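Local coordinates for protein arginyl-tRNA synthetase, putative (Plasmodium falciparum, PDB 5JLD) that probably catalyses the ATP-dependent joining of L-arginine to tRNA(Arg), releasing AMP and diphosphate, as a class I aminoacyl-tRNA synthetase of protein biosynthesis, at residues R414-R419 with Q438-L443; V445-Y450 with N467-K472; V279-T284 with L332-T337; V273-Y278 with D325-A330; T11-T16 with E79-E84. All coordinates share one frame; numbering follows the deposited sequence.

Interaction 1: R414-R419 with Q438-L443; sequences RDLLQR and QLSESL
L439 is the first residue of 438-443 to meet the facing helix: its CD2 methyl lies 3.7 Å from CD2 of L416, and the two side chains cross at about a right angle. The next residue, S440, places OG 4.3 Å from the same L416 CD2. This approach is tentative, because S440 was modelled in two conformers, and the hydroxyl makes its hydrogen bond with I436 O one turn back in its own helix. L443, one turn beyond L439, adds a third approach, with its CD1 4.0 Å from L416 CD2, again nearly perpendicular.

Both leucine contacts, and the tentative serine one, converge on L416 CD2. L416 delivers this methyl with CG trans to its backbone N (chi1 178°), which carries the branch toward the other helix. The segment axes stay 10.7 Å apart at closest and their N-to-C directions differ by 119°. Between these segments the contact rests on L416 and buries 137 Å²; farther back on helix 401-420, T409 and K413 also touch S440.

Helix 401-420 thus crosses helix 436-453 in the catalytic region. Helix 476-492 packs against both, with Y481 on L416 and I477 and I480 on L443, while I590 and L593, near the end of the modelled chain, rest on L439.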
# COMPACT_ATOMS: atom_id res chain seq x y z
N ARG A 414 25.59 14.93 2.45
CA ARG A 414 27.02 14.59 2.42
C ARG A 414 27.37 13.78 1.17
O ARG A 414 28.28 14.15 0.39
CB ARG A 414 27.39 13.80 3.69
CG ARG A 414 28.73 13.08 3.64
CD ARG A 414 28.98 12.33 4.94
NE ARG A 414 29.37 10.94 4.71
CZ ARG A 414 29.25 9.97 5.61
NH1 ARG A 414 28.75 10.23 6.81
NH2 ARG A 414 29.63 8.73 5.30
N ASP A 415 26.64 12.69 0.95
CA ASP A 415 26.91 11.85 -0.21
C ASP A 415 26.74 12.66 -1.51
O ASP A 415 27.55 12.55 -2.43
CB ASP A 415 25.99 10.63 -0.22
CG ASP A 415 26.11 9.82 1.06
OD1 ASP A 415 27.21 9.82 1.67
OD2 ASP A 415 25.11 9.19 1.47
N LEU A 416 25.71 13.50 -1.53
CA LEU A 416 25.37 14.31 -2.70
C LEU A 416 26.48 15.30 -3.07
O LEU A 416 26.94 15.31 -4.20
CB LEU A 416 24.05 15.05 -2.48
CG LEU A 416 23.60 15.99 -3.61
CD1 LEU A 416 23.54 15.24 -4.93
CD2 LEU A 416 22.25 16.61 -3.29
N LEU A 417 26.88 16.14 -2.12
CA LEU A 417 27.96 17.09 -2.34
C LEU A 417 29.24 16.37 -2.73
O LEU A 417 29.98 16.81 -3.62
CB LEU A 417 28.21 17.94 -1.09
CG LEU A 417 27.18 19.01 -0.69
CD1 LEU A 417 27.38 19.41 0.76
CD2 LEU A 417 27.31 20.23 -1.59
N GLN A 418 29.50 15.24 -2.06
CA GLN A 418 30.68 14.44 -2.38
C GLN A 418 30.63 13.96 -3.84
O GLN A 418 31.66 13.86 -4.50
CB GLN A 418 30.80 13.26 -1.40
CG GLN A 418 31.93 12.30 -1.67
CD GLN A 418 31.57 11.26 -2.72
OE1 GLN A 418 30.44 10.78 -2.77
NE2 GLN A 418 32.53 10.93 -3.58
N ARG A 419 29.43 13.67 -4.34
CA ARG A 419 29.26 13.25 -5.74
C ARG A 419 29.44 14.43 -6.70
O ARG A 419 30.05 14.29 -7.76
CB ARG A 419 27.89 12.61 -5.96
CG ARG A 419 27.76 11.21 -5.40
CD ARG A 419 26.52 10.52 -5.93
NE ARG A 419 25.30 11.24 -5.57
CZ ARG A 419 24.52 10.91 -4.55
NH1 ARG A 419 24.82 9.86 -3.80
NH2 ARG A 419 23.43 11.62 -4.29
N GLN A 438 16.55 21.31 0.71
CA GLN A 438 15.26 20.71 0.36
C GLN A 438 15.47 19.46 -0.46
O GLN A 438 14.78 18.46 -0.27
CB GLN A 438 14.37 21.69 -0.40
N LEU A 439 16.43 19.52 -1.38
CA LEU A 439 16.75 18.39 -2.24
C LEU A 439 17.22 17.20 -1.42
O LEU A 439 16.77 16.07 -1.63
CB LEU A 439 17.81 18.78 -3.28
CG LEU A 439 18.26 17.67 -4.23
CD1 LEU A 439 17.11 17.24 -5.13
CD2 LEU A 439 19.44 18.12 -5.07
N SER A 440 18.13 17.46 -0.48
CA SER A 440 18.65 16.43 0.42
C SER A 440 17.53 15.80 1.25
O SER A 440 17.45 14.58 1.38
CB SER A 440 19.71 17.01 1.35
OG SER A 440 20.76 17.62 0.61
N GLU A 441 16.66 16.64 1.81
CA GLU A 441 15.55 16.13 2.61
C GLU A 441 14.64 15.26 1.75
O GLU A 441 14.17 14.21 2.19
CB GLU A 441 14.76 17.28 3.23
CG GLU A 441 13.58 16.84 4.09
CD GLU A 441 13.05 17.98 4.95
OE1 GLU A 441 12.34 18.86 4.41
OE2 GLU A 441 13.37 18.00 6.16
N SER A 442 14.39 15.70 0.52
CA SER A 442 13.57 14.94 -0.41
C SER A 442 14.20 13.57 -0.67
O SER A 442 13.52 12.54 -0.57
CB SER A 442 13.39 15.72 -1.72
OG SER A 442 12.23 15.28 -2.41
N LEU A 443 15.49 13.57 -0.96
CA LEU A 443 16.24 12.34 -1.20
C LEU A 443 16.15 11.37 -0.01
O LEU A 443 15.85 10.19 -0.19
CB LEU A 443 17.71 12.65 -1.50
CG LEU A 443 17.99 13.43 -2.79
CD1 LEU A 443 19.48 13.67 -3.00
CD2 LEU A 443 17.37 12.72 -4.01

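Interaction 2: V445-Y450 with N467-K472; sequences VSAIKY and NMLNVK
Apolar packing brings I448 and A447 of one helix against M468 and L469 of the other segment. I448 and M468 lie side by side and point the same way, with CG1 of I448 3.6 Å from SD of M468 and 3.7 Å from its terminal CE. M468 arrives there with CG lodged between its backbone N and carbonyl carbon (chi1 78°) and the rest of its chain extended. The CB of A447 meets the CD2 branch of L469 at 3.6 Å. With only a methyl on A447, the backbones come close, the CA atoms of A447 and M468 lying 6.1 Å apart.

The pairing joins helix 436-453 of the class I catalytic region to the short helix 465-469, and helix 476-492 packs beside both, its I477 touching A447 and L469.

Polar bonding takes two forms. In the loop that follows, N470 OD1 accepts from K472 N at 2.8 Å, closing an Asx turn in which the donor sits 46° above the side-chain carbonyl plane. Between the segments, one water donates to both main chains, to A447 O at 2.7 Å and to M468 O at 2.8 Å, so the two carbonyls share a solvent bridge.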
# COMPACT_ATOMS: atom_id res chain seq x y z
N VAL A 445 13.92 11.34 2.58
CA VAL A 445 12.54 10.90 2.79
C VAL A 445 12.16 9.80 1.80
O VAL A 445 11.63 8.74 2.18
CB VAL A 445 11.57 12.09 2.68
CG1 VAL A 445 10.13 11.62 2.64
CG2 VAL A 445 11.81 13.05 3.85
N SER A 446 12.45 10.06 0.53
CA SER A 446 12.21 9.08 -0.53
C SER A 446 12.93 7.75 -0.26
O SER A 446 12.36 6.67 -0.45
CB SER A 446 12.65 9.64 -1.88
OG SER A 446 11.74 10.63 -2.34
N ALA A 447 14.18 7.86 0.20
CA ALA A 447 15.01 6.71 0.50
C ALA A 447 14.42 5.87 1.62
O ALA A 447 14.31 4.65 1.50
CB ALA A 447 16.43 7.15 0.87
N ILE A 448 14.06 6.52 2.72
CA ILE A 448 13.39 5.87 3.84
C ILE A 448 12.14 5.13 3.38
O ILE A 448 11.93 3.93 3.72
CB ILE A 448 13.00 6.90 4.95
CG1 ILE A 448 14.25 7.39 5.69
CG2 ILE A 448 11.99 6.31 5.93
CD1 ILE A 448 13.94 8.35 6.85
N LYS A 449 11.31 5.83 2.60
CA LYS A 449 10.04 5.23 2.16
C LYS A 449 10.28 4.00 1.31
O LYS A 449 9.65 2.96 1.55
CB LYS A 449 9.18 6.24 1.39
CG LYS A 449 8.63 7.38 2.27
CD LYS A 449 7.60 8.20 1.53
CE LYS A 449 7.13 9.42 2.33
NZ LYS A 449 6.02 10.10 1.57
N TYR A 450 11.18 4.10 0.32
CA TYR A 450 11.47 2.95 -0.55
C TYR A 450 12.06 1.79 0.23
O TYR A 450 11.63 0.65 0.05
CB TYR A 450 12.45 3.31 -1.68
CG TYR A 450 12.71 2.11 -2.57
CD1 TYR A 450 11.78 1.74 -3.54
CD2 TYR A 450 13.86 1.35 -2.44
CE1 TYR A 450 11.98 0.65 -4.36
CE2 TYR A 450 14.09 0.24 -3.26
CZ TYR A 450 13.15 -0.10 -4.22
OH TYR A 450 13.35 -1.18 -5.03
N ASN A 467 22.86 1.34 4.21
CA ASN A 467 22.14 0.48 3.29
C ASN A 467 21.10 1.24 2.47
O ASN A 467 20.95 0.98 1.27
CB ASN A 467 21.45 -0.65 4.06
CG ASN A 467 22.43 -1.60 4.71
OD1 ASN A 467 23.59 -1.68 4.30
ND2 ASN A 467 21.98 -2.32 5.73
N MET A 468 20.39 2.18 3.09
CA MET A 468 19.29 2.81 2.38
C MET A 468 19.74 3.96 1.48
O MET A 468 19.06 4.29 0.51
CB MET A 468 18.22 3.30 3.36
CG MET A 468 18.55 4.59 4.07
SD MET A 468 17.08 5.29 4.84
CE MET A 468 17.82 6.53 5.91
N LEU A 469 20.89 4.55 1.75
CA LEU A 469 21.33 5.69 0.95
C LEU A 469 22.35 5.32 -0.13
O LEU A 469 22.83 6.18 -0.86
CB LEU A 469 21.88 6.79 1.87
CG LEU A 469 20.82 7.37 2.81
CD1 LEU A 469 21.43 8.31 3.85
CD2 LEU A 469 19.74 8.10 2.03
N ASN A 470 22.65 4.02 -0.25
CA ASN A 470 23.63 3.53 -1.22
C ASN A 470 23.16 3.73 -2.66
O ASN A 470 22.27 3.03 -3.15
CB ASN A 470 23.92 2.05 -0.95
CG ASN A 470 25.08 1.51 -1.76
OD1 ASN A 470 25.57 2.15 -2.70
ND2 ASN A 470 25.53 0.32 -1.41
N VAL A 471 23.79 4.68 -3.35
CA VAL A 471 23.41 4.99 -4.73
C VAL A 471 23.59 3.77 -5.65
O VAL A 471 23.00 3.70 -6.72
CB VAL A 471 24.24 6.20 -5.27
CG1 VAL A 471 25.65 5.77 -5.65
CG2 VAL A 471 23.54 6.85 -6.45
N LYS A 472 24.39 2.80 -5.19
CA LYS A 472 24.70 1.58 -5.95
C LYS A 472 23.75 0.43 -5.67
O LYS A 472 23.62 -0.48 -6.48
CB LYS A 472 26.13 1.11 -5.63
CG LYS A 472 27.16 1.40 -6.70
CD LYS A 472 27.14 2.86 -7.14
CE LYS A 472 28.53 3.30 -7.61
NZ LYS A 472 28.53 4.69 -8.17
O HOH W 1 16.39 3.45 0.28

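Interaction 3: V279-T284 with L332-T337; sequences VPMLST and LYYRLT
The methionine side chain of M281 bends to bring its end against the ring of Y334. Its CG is wedged between backbone N and carbonyl carbon (chi1 67°), the chain runs straight through chi2, and a turn at chi3 (76°) folds the methyl back, so that both CE, at 4.0 Å, and SD, at 4.1 Å, face CD1 of Y334. The sulfur stands 5.2 Å from the ring centroid and 63° off the ring normal, an oblique Met-aromatic contact. The two side chains cross at about a right angle.

Both segments belong to the stretch of chain between strands 271-272 and 343-349, which are successive along the chain among the strands of the five-stranded parallel sheet of this class I, Rossmann-type core, but not adjacent in it. Helix 326-337 leads directly into strand 343-349, and R335 forms a salt bridge with D137 on strand 133-137.

T284, which is exposed, brings CG2 within 4.4 Å of Y333 OH, a loose approach. T337, one turn on from Y333, meets it twice: OG1 donates to Y333 O at 2.8 Å and lies 3.5 Å above one face of the ring, toward its rim. T337 N bonds the same carbonyl oxygen from the opposite face of the carbonyl plane. W368 meets Y333 edge-to-face.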
# COMPACT_ATOMS: atom_id res chain seq x y z
N VAL A 279 -16.56 7.98 21.84
CA VAL A 279 -17.07 7.90 23.20
C VAL A 279 -18.59 8.20 23.32
O VAL A 279 -19.30 7.46 23.99
CB VAL A 279 -16.24 8.82 24.13
CG1 VAL A 279 -16.92 9.01 25.49
CG2 VAL A 279 -14.82 8.24 24.28
N PRO A 280 -19.10 9.23 22.61
CA PRO A 280 -20.55 9.48 22.75
C PRO A 280 -21.48 8.46 22.06
O PRO A 280 -22.68 8.65 22.12
CB PRO A 280 -20.75 10.84 22.08
CG PRO A 280 -19.37 11.45 22.00
CD PRO A 280 -18.45 10.29 21.82
N MET A 281 -20.97 7.42 21.40
CA MET A 281 -21.88 6.47 20.78
C MET A 281 -21.72 5.05 21.33
O MET A 281 -22.49 4.14 20.97
CB MET A 281 -21.72 6.49 19.26
CG MET A 281 -20.41 5.98 18.70
SD MET A 281 -20.28 6.25 16.89
CE MET A 281 -19.92 8.02 16.84
N LEU A 282 -20.77 4.89 22.25
CA LEU A 282 -20.45 3.57 22.81
C LEU A 282 -21.67 2.84 23.40
O LEU A 282 -21.90 1.66 23.12
CB LEU A 282 -19.35 3.72 23.87
CG LEU A 282 -17.95 4.13 23.39
CD1 LEU A 282 -16.96 4.28 24.55
CD2 LEU A 282 -17.40 3.10 22.37
N SER A 283 -22.49 3.55 24.18
CA SER A 283 -23.66 2.91 24.80
C SER A 283 -24.61 2.43 23.69
O SER A 283 -25.09 1.29 23.72
CB SER A 283 -24.36 3.87 25.77
OG SER A 283 -23.71 3.85 27.03
N THR A 284 -24.79 3.27 22.67
CA THR A 284 -25.57 2.88 21.51
C THR A 284 -25.00 1.57 20.94
O THR A 284 -25.73 0.57 20.78
CB THR A 284 -25.59 3.99 20.43
OG1 THR A 284 -26.45 5.05 20.85
CG2 THR A 284 -26.07 3.47 19.08
N LEU A 332 -15.68 0.31 13.95
CA LEU A 332 -16.06 -0.44 12.74
C LEU A 332 -17.57 -0.28 12.48
O LEU A 332 -18.00 -0.13 11.33
CB LEU A 332 -15.67 -1.91 12.84
CG LEU A 332 -15.69 -2.74 11.55
CD1 LEU A 332 -15.19 -1.96 10.31
CD2 LEU A 332 -14.83 -3.98 11.76
N TYR A 333 -18.37 -0.31 13.55
CA TYR A 333 -19.80 0.04 13.46
C TYR A 333 -20.03 1.36 12.72
O TYR A 333 -20.87 1.46 11.81
CB TYR A 333 -20.44 0.14 14.86
CG TYR A 333 -21.75 0.91 14.85
CD1 TYR A 333 -22.94 0.28 14.52
CD2 TYR A 333 -21.78 2.27 15.14
CE1 TYR A 333 -24.14 0.99 14.49
CE2 TYR A 333 -22.96 2.98 15.11
CZ TYR A 333 -24.14 2.34 14.79
OH TYR A 333 -25.30 3.05 14.77
N TYR A 334 -19.28 2.37 13.12
CA TYR A 334 -19.39 3.71 12.55
C TYR A 334 -19.00 3.70 11.07
O TYR A 334 -19.71 4.25 10.24
CB TYR A 334 -18.52 4.71 13.32
CG TYR A 334 -18.48 6.10 12.72
CD1 TYR A 334 -19.48 7.03 12.99
CD2 TYR A 334 -17.44 6.48 11.87
CE1 TYR A 334 -19.44 8.33 12.43
CE2 TYR A 334 -17.39 7.75 11.31
CZ TYR A 334 -18.40 8.66 11.59
OH TYR A 334 -18.32 9.90 11.01
N ARG A 335 -17.87 3.08 10.75
CA ARG A 335 -17.38 3.06 9.37
C ARG A 335 -18.36 2.33 8.45
O ARG A 335 -18.60 2.76 7.32
CB ARG A 335 -15.99 2.41 9.32
CG ARG A 335 -14.97 3.26 10.09
CD ARG A 335 -13.70 2.52 10.47
NE ARG A 335 -12.76 3.47 11.05
CZ ARG A 335 -11.54 3.20 11.50
NH1 ARG A 335 -11.03 1.96 11.43
NH2 ARG A 335 -10.80 4.18 11.99
N LEU A 336 -18.98 1.28 8.96
CA LEU A 336 -19.88 0.47 8.13
C LEU A 336 -21.26 1.12 7.95
O LEU A 336 -21.81 1.12 6.83
CB LEU A 336 -20.03 -0.93 8.72
CG LEU A 336 -18.80 -1.82 8.54
CD1 LEU A 336 -18.99 -3.09 9.32
CD2 LEU A 336 -18.57 -2.13 7.07
N THR A 337 -21.82 1.65 9.04
CA THR A 337 -23.19 2.17 8.99
C THR A 337 -23.26 3.66 8.63
O THR A 337 -24.21 4.10 7.99
CB THR A 337 -23.93 1.95 10.34
OG1 THR A 337 -23.33 2.75 11.37
CG2 THR A 337 -23.90 0.48 10.76

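Interaction 4: V273-Y278 with D325-A330; sequences VGESFY and DSTDVA
E275 and T327 are brought together by like first torsions, -67° in E275 and -64° in T327, which put CG of one and OG1 of the other beside the backbone N. The glutamate chain then runs on extended, while in T327 CG2 is left trans to the backbone N and facing the loop. As a result CG2 of T327 lies 4.0 Å from CG and 4.2 Å from CB of E275, and the two side chains cross at about a right angle. The contact uses the aliphatic part of the glutamate: its carboxylate lies farther from the methyl than CG does, and OE2 of E275 remains 6.2 Å from OD1 of D328.

The same methyl also serves Y278, whose CD2 is 4.3 Å away, approaching obliquely to the ring. One turn further along the helix, A330 meets the tyrosine at the base, CB to CB at 4.4 Å, while its O lies obliquely to the ring, 4.3 Å from Y278 CD1. F277 covers one face of that ring, with CD2 of F277 3.7 Å above the plane and over its centre.

The loop after strand 271-272, an outermost strand of the parallel sheet in the class I Rossmann-type catalytic core, is thus packed on the first turns of helix 326-337. H177 touches both E275 and T327, helix 282-292 contributes L282 and V285 to A330, and H355 of helix 353-364 hydrogen-bonds OD2 of D328.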
# COMPACT_ATOMS: atom_id res chain seq x y z
N VAL A 273 -9.19 11.03 13.78
CA VAL A 273 -10.45 10.53 14.31
C VAL A 273 -10.11 9.67 15.52
O VAL A 273 -10.00 8.45 15.43
CB VAL A 273 -11.24 9.71 13.25
CG1 VAL A 273 -12.59 9.29 13.82
CG2 VAL A 273 -11.44 10.51 11.97
N GLY A 274 -9.91 10.31 16.66
CA GLY A 274 -9.40 9.62 17.83
C GLY A 274 -10.37 8.67 18.49
O GLY A 274 -11.53 8.58 18.10
N GLU A 275 -9.90 7.95 19.50
CA GLU A 275 -10.77 7.17 20.38
C GLU A 275 -11.90 8.04 20.96
O GLU A 275 -13.06 7.61 21.01
CB GLU A 275 -9.95 6.55 21.51
CG GLU A 275 -8.97 5.48 21.02
CD GLU A 275 -7.93 5.08 22.05
OE1 GLU A 275 -7.72 5.81 23.05
OE2 GLU A 275 -7.28 4.02 21.84
N SER A 276 -11.57 9.26 21.37
CA SER A 276 -12.54 10.18 21.98
C SER A 276 -13.77 10.35 21.10
O SER A 276 -14.90 10.41 21.60
CB SER A 276 -11.91 11.56 22.25
OG SER A 276 -11.57 12.23 21.04
N PHE A 277 -13.54 10.38 19.78
CA PHE A 277 -14.60 10.58 18.80
C PHE A 277 -15.73 9.56 18.97
O PHE A 277 -16.89 9.87 18.71
CB PHE A 277 -14.05 10.52 17.36
CG PHE A 277 -15.11 10.69 16.29
CD1 PHE A 277 -15.51 11.96 15.89
CD2 PHE A 277 -15.71 9.59 15.70
CE1 PHE A 277 -16.49 12.13 14.90
CE2 PHE A 277 -16.70 9.76 14.72
CZ PHE A 277 -17.09 11.03 14.32
N TYR A 278 -15.41 8.36 19.44
CA TYR A 278 -16.45 7.35 19.51
C TYR A 278 -17.15 7.30 20.86
O TYR A 278 -18.20 6.67 21.01
CB TYR A 278 -15.87 5.99 19.15
CG TYR A 278 -15.21 6.01 17.79
CD1 TYR A 278 -15.96 5.83 16.62
CD2 TYR A 278 -13.84 6.23 17.67
CE1 TYR A 278 -15.36 5.85 15.35
CE2 TYR A 278 -13.23 6.25 16.41
CZ TYR A 278 -14.00 6.07 15.26
OH TYR A 278 -13.39 6.10 14.03
N ASP A 325 -12.11 -3.26 24.46
CA ASP A 325 -12.29 -3.63 23.06
C ASP A 325 -13.51 -2.92 22.44
O ASP A 325 -13.81 -3.11 21.25
CB ASP A 325 -12.44 -5.15 22.94
CG ASP A 325 -11.15 -5.88 23.26
OD1 ASP A 325 -10.11 -5.45 22.73
OD2 ASP A 325 -11.16 -6.84 24.08
N SER A 326 -14.19 -2.11 23.24
CA SER A 326 -15.44 -1.46 22.82
C SER A 326 -15.20 -0.38 21.77
O SER A 326 -15.98 -0.22 20.82
CB SER A 326 -16.17 -0.87 24.03
OG SER A 326 -15.34 0.03 24.75
N THR A 327 -14.10 0.35 21.91
CA THR A 327 -13.78 1.39 20.93
C THR A 327 -13.55 0.83 19.51
O THR A 327 -14.01 1.42 18.53
CB THR A 327 -12.53 2.20 21.35
OG1 THR A 327 -12.82 2.91 22.57
CG2 THR A 327 -12.14 3.21 20.27
N ASP A 328 -12.85 -0.29 19.37
CA ASP A 328 -12.57 -0.80 18.01
C ASP A 328 -13.86 -1.27 17.33
O ASP A 328 -14.14 -0.95 16.15
CB ASP A 328 -11.56 -1.94 18.06
CG ASP A 328 -10.16 -1.47 18.42
OD1 ASP A 328 -9.84 -0.29 18.20
OD2 ASP A 328 -9.36 -2.30 18.90
N VAL A 329 -14.69 -1.95 18.12
CA VAL A 329 -15.98 -2.42 17.65
C VAL A 329 -16.86 -1.24 17.23
O VAL A 329 -17.48 -1.27 16.16
CB VAL A 329 -16.68 -3.28 18.73
CG1 VAL A 329 -18.08 -3.69 18.28
CG2 VAL A 329 -15.84 -4.52 19.04
N ALA A 330 -16.89 -0.19 18.05
CA ALA A 330 -17.68 1.00 17.73
C ALA A 330 -17.16 1.67 16.48
O ALA A 330 -17.94 2.12 15.65
CB ALA A 330 -17.69 2.02 18.92

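Interaction 5: T11-T16 with E79-E84; sequences TKKIKT and ETIFEE
The F82 ring receives I14 at its edge, near the ring plane, rather than over a face. CG1 of I14 is 4.0 Å from CE1 and 4.1 Å from CZ of F82, and I14 CD1 also stands 4.1 Å from CE1, so the isoleucine's longer branch lies along the CE1-CZ side of the ring. I14 places that branch beside its own backbone N (chi1 -71°). V95 of strand 93-97 touches both side chains, adding a second strand to the apolar cluster.

A second pair lies alongside the first. K13 and I81 reach toward each other tip to tip, CE of K13 lying 3.8 Å and NZ 4.0 Å from CD1 of I81. The lysine is fully extended, whereas I81 holds CG1 between backbone N and carbonyl carbon (chi1 68°).

I81 and F82 lie at the end of a type I turn from E79 to F82, closed by F82 N to E79 O at 3.3 Å, and a classic beta bulge follows at E83 and E84 opposite K96. Helix 10-25 packs on strand 82-86, at one edge of the four-stranded antiparallel sheet in the N-terminal domain.

Chemically, the contact is dispersive. K13 offers I81 its CE methylene, with NZ close by, while the ammonium forms a salt bridge with E8, so the charge has its partner outside the contact.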
# COMPACT_ATOMS: atom_id res chain seq x y z
N THR A 11 -3.10 -10.47 -17.03
CA THR A 11 -3.27 -11.72 -16.28
C THR A 11 -4.72 -12.23 -16.34
O THR A 11 -4.94 -13.43 -16.46
CB THR A 11 -2.83 -11.57 -14.80
OG1 THR A 11 -1.41 -11.39 -14.74
CG2 THR A 11 -3.20 -12.80 -14.00
N LYS A 12 -5.69 -11.31 -16.27
CA LYS A 12 -7.12 -11.68 -16.25
C LYS A 12 -7.59 -12.07 -17.64
O LYS A 12 -8.41 -12.97 -17.80
CB LYS A 12 -8.00 -10.54 -15.73
CG LYS A 12 -8.18 -10.49 -14.22
CD LYS A 12 -9.25 -9.43 -13.83
CE LYS A 12 -10.67 -9.97 -13.96
NZ LYS A 12 -11.03 -10.78 -12.76
N LYS A 13 -7.06 -11.36 -18.63
CA LYS A 13 -7.33 -11.66 -20.03
C LYS A 13 -6.91 -13.10 -20.38
O LYS A 13 -7.70 -13.92 -20.92
CB LYS A 13 -6.58 -10.66 -20.92
CG LYS A 13 -6.87 -10.81 -22.40
CD LYS A 13 -6.14 -9.77 -23.24
CE LYS A 13 -6.72 -9.75 -24.65
NZ LYS A 13 -6.17 -8.65 -25.49
N ILE A 14 -5.67 -13.42 -20.05
CA ILE A 14 -5.11 -14.74 -20.33
C ILE A 14 -5.79 -15.83 -19.49
O ILE A 14 -6.09 -16.94 -20.00
CB ILE A 14 -3.60 -14.75 -20.07
CG1 ILE A 14 -2.88 -13.93 -21.15
CG2 ILE A 14 -3.10 -16.16 -20.00
CD1 ILE A 14 -1.34 -13.94 -21.03
N LYS A 15 -6.06 -15.50 -18.22
CA LYS A 15 -6.79 -16.41 -17.34
C LYS A 15 -8.11 -16.79 -17.98
O LYS A 15 -8.47 -17.96 -18.01
CB LYS A 15 -7.04 -15.79 -15.95
CG LYS A 15 -7.67 -16.77 -14.97
CD LYS A 15 -8.17 -16.10 -13.69
CE LYS A 15 -9.19 -16.99 -12.97
NZ LYS A 15 -10.29 -17.45 -13.89
N THR A 16 -8.82 -15.79 -18.50
CA THR A 16 -10.09 -16.05 -19.18
C THR A 16 -9.90 -16.94 -20.43
O THR A 16 -10.64 -17.92 -20.62
CB THR A 16 -10.78 -14.74 -19.60
OG1 THR A 16 -11.13 -14.00 -18.42
CG2 THR A 16 -12.06 -15.04 -20.40
N GLU A 79 -5.63 -17.71 -30.51
CA GLU A 79 -5.39 -16.31 -30.18
C GLU A 79 -4.23 -15.72 -30.96
O GLU A 79 -3.09 -16.18 -30.83
CB GLU A 79 -5.13 -16.12 -28.67
CG GLU A 79 -6.21 -16.66 -27.75
CD GLU A 79 -7.50 -15.88 -27.86
OE1 GLU A 79 -7.44 -14.72 -28.30
OE2 GLU A 79 -8.57 -16.43 -27.53
N THR A 80 -4.50 -14.68 -31.73
CA THR A 80 -3.43 -14.05 -32.50
C THR A 80 -2.50 -13.24 -31.60
O THR A 80 -1.40 -12.91 -32.01
CB THR A 80 -3.97 -13.13 -33.61
OG1 THR A 80 -4.75 -12.08 -33.04
CG2 THR A 80 -4.84 -13.92 -34.59
N ILE A 81 -2.94 -12.93 -30.38
CA ILE A 81 -2.09 -12.14 -29.48
C ILE A 81 -0.98 -12.98 -28.86
O ILE A 81 -0.04 -12.46 -28.27
CB ILE A 81 -2.90 -11.47 -28.37
CG1 ILE A 81 -3.47 -12.52 -27.41
CG2 ILE A 81 -4.02 -10.63 -28.98
CD1 ILE A 81 -4.03 -11.92 -26.16
N PHE A 82 -1.11 -14.30 -28.99
CA PHE A 82 -0.06 -15.21 -28.58
C PHE A 82 0.91 -15.43 -29.73
O PHE A 82 0.53 -15.98 -30.77
CB PHE A 82 -0.64 -16.55 -28.13
CG PHE A 82 -1.45 -16.47 -26.88
CD1 PHE A 82 -1.22 -15.46 -25.97
CD2 PHE A 82 -2.45 -17.39 -26.63
CE1 PHE A 82 -1.97 -15.37 -24.80
CE2 PHE A 82 -3.21 -17.32 -25.47
CZ PHE A 82 -2.97 -16.29 -24.55
N GLU A 83 2.15 -15.00 -29.56
CA GLU A 83 3.18 -15.26 -30.57
C GLU A 83 3.58 -16.72 -30.51
O GLU A 83 3.95 -17.33 -31.52
CB GLU A 83 4.40 -14.37 -30.35
CG GLU A 83 5.67 -14.84 -31.06
CD GLU A 83 6.90 -14.14 -30.52
OE1 GLU A 83 7.03 -12.92 -30.75
OE2 GLU A 83 7.72 -14.81 -29.86
N GLU A 84 3.49 -17.29 -29.32
CA GLU A 84 3.86 -18.67 -29.09
C GLU A 84 3.09 -19.23 -27.91
O GLU A 84 2.81 -18.53 -26.94
CB GLU A 84 5.37 -18.77 -28.86
CG GLU A 84 5.82 -19.98 -28.08
CD GLU A 84 7.31 -19.97 -27.82
OE1 GLU A 84 8.03 -19.29 -28.59
OE2 GLU A 84 7.77 -20.61 -26.84

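The five contacts fall into three separate regions. Interactions 1 and 2 share helix 436-453, with centres about 11 Å apart, and touch directly: R419 NH1 lies 4.0 Å from V471 CB. Interactions 3 and 4 share helix 326-337, their centres only about 7 Å apart, and alternate along the chain. There L282 CD2 packs 3.6 Å from A330 CB, and F277 meets Y334 edge-to-face. These two pairs lie far apart, the centres of interactions 2 and 3 being about 41 Å apart on opposite sides of the chain's centre. Interaction 5, in the N-terminal domain, stands alone, its centre about 38 Å from that of interaction 2.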